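Local coordinates for extracellular protein 11-1 (Passalora fulva, PDB 6ZUS), which is a secreted fungal avirulence effector that binds zinc and belongs to a structurally conserved family showing epistatic interactions with plant resistance proteins, at residues 5-19 and 73-87. Sequence-based numbering, arbitrary orientation.
Sequences DCKAVALKWVHQFRI and TCICSVQATAWRVRN. With ZN (zinc ion), chain G.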
# COMPACT_ATOMS: atom_id res chain seq x y z
N ASP A 5 -8.75 -18.50 -8.73
CA ASP A 5 -9.63 -17.31 -8.56
C ASP A 5 -9.00 -16.35 -7.52
O ASP A 5 -9.78 -15.77 -6.70
CB ASP A 5 -11.04 -17.74 -8.11
CG ASP A 5 -11.02 -18.82 -7.03
OD1 ASP A 5 -10.10 -18.79 -6.20
OD2 ASP A 5 -11.90 -19.72 -7.05
N CYS A 6 -7.67 -16.35 -7.40
CA CYS A 6 -6.94 -15.35 -6.59
C CYS A 6 -6.52 -14.20 -7.52
O CYS A 6 -6.59 -14.36 -8.78
CB CYS A 6 -5.78 -15.97 -5.80
SG CYS A 6 -6.28 -16.56 -4.15
N LYS A 7 -6.09 -13.08 -6.94
CA LYS A 7 -5.56 -11.88 -7.66
C LYS A 7 -4.20 -11.51 -7.05
O LYS A 7 -3.90 -11.93 -5.89
CB LYS A 7 -6.56 -10.73 -7.56
CG LYS A 7 -6.94 -10.37 -6.14
CD LYS A 7 -7.83 -9.19 -6.00
CE LYS A 7 -8.16 -8.86 -4.56
NZ LYS A 7 -9.39 -9.54 -4.12
N ALA A 8 -3.38 -10.79 -7.82
CA ALA A 8 -2.19 -10.10 -7.31
C ALA A 8 -2.59 -8.64 -7.10
O ALA A 8 -3.36 -8.11 -7.93
CB ALA A 8 -1.04 -10.24 -8.25
N VAL A 9 -2.14 -8.06 -5.98
CA VAL A 9 -2.53 -6.68 -5.55
C VAL A 9 -1.23 -5.86 -5.40
O VAL A 9 -0.34 -6.27 -4.62
CB VAL A 9 -3.38 -6.67 -4.26
CG1 VAL A 9 -3.74 -5.24 -3.89
CG2 VAL A 9 -4.64 -7.52 -4.39
N ALA A 10 -1.12 -4.77 -6.17
CA ALA A 10 -0.07 -3.74 -6.06
C ALA A 10 -0.45 -2.83 -4.88
O ALA A 10 -1.48 -2.17 -4.98
CB ALA A 10 0.07 -2.96 -7.34
N LEU A 11 0.33 -2.83 -3.82
CA LEU A 11 0.07 -2.08 -2.55
C LEU A 11 1.10 -0.97 -2.41
O LEU A 11 2.31 -1.16 -2.78
CB LEU A 11 0.17 -3.03 -1.35
CG LEU A 11 -0.85 -4.17 -1.32
CD1 LEU A 11 -0.38 -5.27 -0.41
CD2 LEU A 11 -2.20 -3.68 -0.88
N LYS A 12 0.68 0.13 -1.82
CA LYS A 12 1.60 1.25 -1.54
C LYS A 12 1.14 2.00 -0.29
O LYS A 12 -0.07 2.31 -0.16
CB LYS A 12 1.74 2.15 -2.76
CG LYS A 12 2.70 3.29 -2.56
CD LYS A 12 3.16 3.89 -3.84
CE LYS A 12 2.25 4.94 -4.39
NZ LYS A 12 3.04 5.91 -5.19
N TRP A 13 2.09 2.14 0.61
CA TRP A 13 1.99 2.88 1.90
C TRP A 13 2.56 4.27 1.66
O TRP A 13 3.68 4.39 1.10
CB TRP A 13 2.75 2.13 2.95
CG TRP A 13 2.66 2.73 4.30
CD1 TRP A 13 1.85 2.34 5.32
CD2 TRP A 13 3.50 3.78 4.82
NE1 TRP A 13 2.11 3.07 6.44
CE2 TRP A 13 3.10 3.99 6.16
CE3 TRP A 13 4.55 4.56 4.30
CZ2 TRP A 13 3.70 4.94 6.98
CZ3 TRP A 13 5.14 5.52 5.11
CH2 TRP A 13 4.71 5.70 6.42
N VAL A 14 1.83 5.31 2.03
CA VAL A 14 2.23 6.70 1.69
C VAL A 14 2.18 7.58 2.93
O VAL A 14 1.17 7.54 3.65
CB VAL A 14 1.37 7.29 0.55
CG1 VAL A 14 1.93 8.65 0.14
CG2 VAL A 14 1.26 6.37 -0.67
N HIS A 15 3.24 8.36 3.14
CA HIS A 15 3.24 9.52 4.07
C HIS A 15 3.50 10.79 3.23
O HIS A 15 4.61 10.92 2.70
CB HIS A 15 4.26 9.34 5.21
CG HIS A 15 4.12 10.45 6.22
ND1 HIS A 15 5.10 10.80 7.13
CD2 HIS A 15 3.11 11.31 6.44
CE1 HIS A 15 4.67 11.78 7.87
NE2 HIS A 15 3.49 12.13 7.47
N GLN A 16 2.49 11.65 3.08
CA GLN A 16 2.60 12.97 2.42
C GLN A 16 2.61 14.02 3.52
O GLN A 16 1.69 14.07 4.37
CB GLN A 16 1.46 13.21 1.43
CG GLN A 16 1.57 14.56 0.69
CD GLN A 16 0.48 14.76 -0.33
OE1 GLN A 16 -0.29 13.82 -0.68
NE2 GLN A 16 0.39 16.01 -0.76
N PHE A 17 3.61 14.87 3.52
CA PHE A 17 3.73 15.96 4.52
C PHE A 17 4.52 17.15 3.96
O PHE A 17 5.16 17.05 2.91
CB PHE A 17 4.38 15.42 5.78
CG PHE A 17 5.73 14.78 5.57
CD1 PHE A 17 5.86 13.47 5.13
CD2 PHE A 17 6.89 15.51 5.82
CE1 PHE A 17 7.11 12.90 4.91
CE2 PHE A 17 8.14 14.94 5.64
CZ PHE A 17 8.25 13.62 5.21
N ARG A 18 4.44 18.29 4.65
CA ARG A 18 5.13 19.53 4.21
C ARG A 18 6.36 19.73 5.10
O ARG A 18 6.29 19.39 6.31
CB ARG A 18 4.23 20.78 4.27
CG ARG A 18 2.81 20.61 3.74
CD ARG A 18 2.67 20.33 2.27
NE ARG A 18 1.24 20.25 1.94
CZ ARG A 18 0.67 19.34 1.13
NH1 ARG A 18 1.40 18.42 0.52
NH2 ARG A 18 -0.64 19.36 0.93
N ILE A 19 7.42 20.28 4.52
CA ILE A 19 8.68 20.60 5.24
C ILE A 19 9.08 22.02 4.88
O ILE A 19 8.65 22.57 3.86
CB ILE A 19 9.78 19.57 4.92
CG1 ILE A 19 10.24 19.71 3.47
CG2 ILE A 19 9.32 18.13 5.26
CD1 ILE A 19 11.50 18.94 3.15
N THR A 73 6.45 19.93 -0.45
CA THR A 73 5.67 18.70 -0.22
C THR A 73 6.61 17.51 -0.41
O THR A 73 7.23 17.40 -1.53
CB THR A 73 4.48 18.56 -1.17
OG1 THR A 73 3.57 19.60 -0.83
CG2 THR A 73 3.79 17.22 -1.01
N CYS A 74 6.63 16.64 0.59
CA CYS A 74 7.33 15.34 0.55
C CYS A 74 6.29 14.24 0.42
O CYS A 74 5.29 14.27 1.17
CB CYS A 74 8.13 15.05 1.81
SG CYS A 74 9.33 16.36 2.10
N ILE A 75 6.57 13.27 -0.45
CA ILE A 75 5.75 12.04 -0.51
C ILE A 75 6.71 10.87 -0.34
O ILE A 75 7.57 10.71 -1.22
CB ILE A 75 4.88 11.95 -1.77
CG1 ILE A 75 3.97 13.17 -1.90
CG2 ILE A 75 4.10 10.64 -1.77
CD1 ILE A 75 3.34 13.33 -3.27
N CYS A 76 6.68 10.23 0.81
CA CYS A 76 7.56 9.09 1.16
C CYS A 76 6.69 7.83 1.09
O CYS A 76 5.62 7.83 1.70
CB CYS A 76 8.17 9.31 2.53
SG CYS A 76 9.13 10.85 2.46
N SER A 77 7.07 6.85 0.28
CA SER A 77 6.17 5.71 0.03
C SER A 77 7.00 4.44 -0.05
O SER A 77 8.25 4.50 -0.27
CB SER A 77 5.36 5.92 -1.20
OG SER A 77 6.21 6.01 -2.35
N VAL A 78 6.34 3.33 0.20
CA VAL A 78 6.97 2.00 -0.04
C VAL A 78 5.89 1.13 -0.69
O VAL A 78 4.71 1.19 -0.25
CB VAL A 78 7.57 1.43 1.24
CG1 VAL A 78 6.56 1.25 2.37
CG2 VAL A 78 8.31 0.14 0.96
N GLN A 79 6.27 0.42 -1.75
CA GLN A 79 5.32 -0.38 -2.55
C GLN A 79 5.85 -1.81 -2.66
O GLN A 79 7.06 -2.04 -2.64
CB GLN A 79 5.03 0.27 -3.88
CG GLN A 79 6.25 0.34 -4.77
CD GLN A 79 6.03 1.35 -5.87
OE1 GLN A 79 6.17 2.57 -5.67
NE2 GLN A 79 5.69 0.82 -7.04
N ALA A 80 4.92 -2.74 -2.74
CA ALA A 80 5.18 -4.17 -2.96
C ALA A 80 3.89 -4.80 -3.49
O ALA A 80 2.78 -4.22 -3.34
CB ALA A 80 5.67 -4.80 -1.67
N THR A 81 4.04 -5.98 -4.07
CA THR A 81 2.91 -6.75 -4.63
C THR A 81 2.60 -7.90 -3.68
O THR A 81 3.53 -8.64 -3.30
CB THR A 81 3.24 -7.28 -6.03
OG1 THR A 81 3.42 -6.12 -6.86
CG2 THR A 81 2.13 -8.18 -6.54
N ALA A 82 1.34 -8.00 -3.28
CA ALA A 82 0.80 -9.23 -2.67
C ALA A 82 0.53 -10.20 -3.83
O ALA A 82 -0.38 -9.98 -4.61
CB ALA A 82 -0.44 -8.93 -1.83
N TRP A 83 1.34 -11.26 -3.92
CA TRP A 83 1.28 -12.19 -5.09
C TRP A 83 -0.08 -12.88 -5.23
O TRP A 83 -0.56 -13.02 -6.40
CB TRP A 83 2.42 -13.19 -4.99
CG TRP A 83 3.77 -12.58 -5.19
CD1 TRP A 83 4.82 -12.69 -4.35
CD2 TRP A 83 4.22 -11.87 -6.35
NE1 TRP A 83 5.90 -12.06 -4.91
CE2 TRP A 83 5.56 -11.55 -6.13
CE3 TRP A 83 3.61 -11.51 -7.57
CZ2 TRP A 83 6.31 -10.83 -7.06
CZ3 TRP A 83 4.34 -10.79 -8.49
CH2 TRP A 83 5.68 -10.47 -8.23
N ARG A 84 -0.69 -13.28 -4.12
CA ARG A 84 -1.91 -14.13 -4.17
C ARG A 84 -2.88 -13.74 -3.05
O ARG A 84 -2.52 -13.90 -1.86
CB ARG A 84 -1.51 -15.61 -4.05
CG ARG A 84 -0.51 -16.08 -5.08
CD ARG A 84 -0.17 -17.51 -4.82
NE ARG A 84 1.02 -17.86 -5.58
CZ ARG A 84 1.06 -18.04 -6.89
NH1 ARG A 84 -0.04 -17.95 -7.63
NH2 ARG A 84 2.22 -18.37 -7.45
N VAL A 85 -4.00 -13.16 -3.45
CA VAL A 85 -5.05 -12.64 -2.55
C VAL A 85 -6.40 -13.23 -3.00
O VAL A 85 -6.66 -13.27 -4.21
CB VAL A 85 -5.05 -11.10 -2.50
CG1 VAL A 85 -6.15 -10.62 -1.56
CG2 VAL A 85 -3.67 -10.56 -2.15
N ARG A 86 -7.22 -13.66 -2.06
CA ARG A 86 -8.51 -14.30 -2.38
C ARG A 86 -9.38 -13.27 -3.09
O ARG A 86 -9.16 -12.05 -2.90
CB ARG A 86 -9.14 -14.87 -1.11
CG ARG A 86 -8.32 -16.00 -0.52
CD ARG A 86 -9.15 -16.60 0.56
NE ARG A 86 -8.36 -17.44 1.43
CZ ARG A 86 -8.13 -18.74 1.23
NH1 ARG A 86 -8.54 -19.35 0.13
NH2 ARG A 86 -7.45 -19.41 2.14
N ASN A 87 -10.31 -13.75 -3.90
CA ASN A 87 -11.40 -12.93 -4.47
C ASN A 87 -12.68 -13.06 -3.65
O ASN A 87 -13.02 -14.14 -3.18
CB ASN A 87 -11.63 -13.28 -5.94
CG ASN A 87 -10.63 -12.56 -6.81
OD1 ASN A 87 -10.44 -11.34 -6.67
ND2 ASN A 87 -9.99 -13.29 -7.72
ZN ZN G . 6.80 9.77 7.53
O HOH W 1 -10.54 -16.78 -4.20
O HOH W 2 -11.14 -8.29 -5.98
O HOH W 3 6.45 8.48 9.37
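Val-9, Leu-11, Ala-82 and Val-85 form the apolar centre of this pairing between the two middle strands of a four-stranded antiparallel sheet, strand 6-20 running against strand 71-86. The methyl groups Val-9 CG2 and Val-85 CG2 meet at 3.9 Å, the two side chains crossing at about a right angle. The short methyl of Ala-82 lets Leu-11 CD1 lie against it, and Tyr-104 of helix 101-109 touches both Ala-82 and Val-85; farther along, Trp-13 and Val-78 reach helix 31-40. Paired backbone hydrogen bonds, among them His-15 N to Cys-76 O, stitch the strands. The register slips by one between Lys-7 and Val-9, a beta bulge where the partner strand turns its corner at Trp-83.

Beyond Trp-13 the same face becomes rich in sulfur. Phe-17 CG sits between its backbone N and carbonyl carbon (chi1 57°), which swings the ring across Cys-74; Cys-74 CB lies over one ring face in a CH-pi contact, 3.8 Å from the centroid. The sulfurs of Cys-74 and Cys-76, tied in disulfides to Cys-25 and Cys-29, approach that ring obliquely. Next door, Phe-17 CD1 covers a face of the His-15 imidazole, whose ND1 binds a zinc ion at 2.0 Å.

The other end is polar. The amide of Asn-87 both donates and accepts: ND2 donates to Asp-136 OD1 of strand 127-138 and makes a weak hydrogen bond to Asp-5 O, while OD1 accepts from Lys-7. The long Lys-7 chain, bent at its last torsion (chi4 -91°), delivers the ammonium to Cys-99 O and to Arg-86 O, the latter 2.8 Å from NZ. A water bridges Lys-7 NZ and Asn-87 OD1, which also bond directly at 3.3 Å, with NZ above the amide plane.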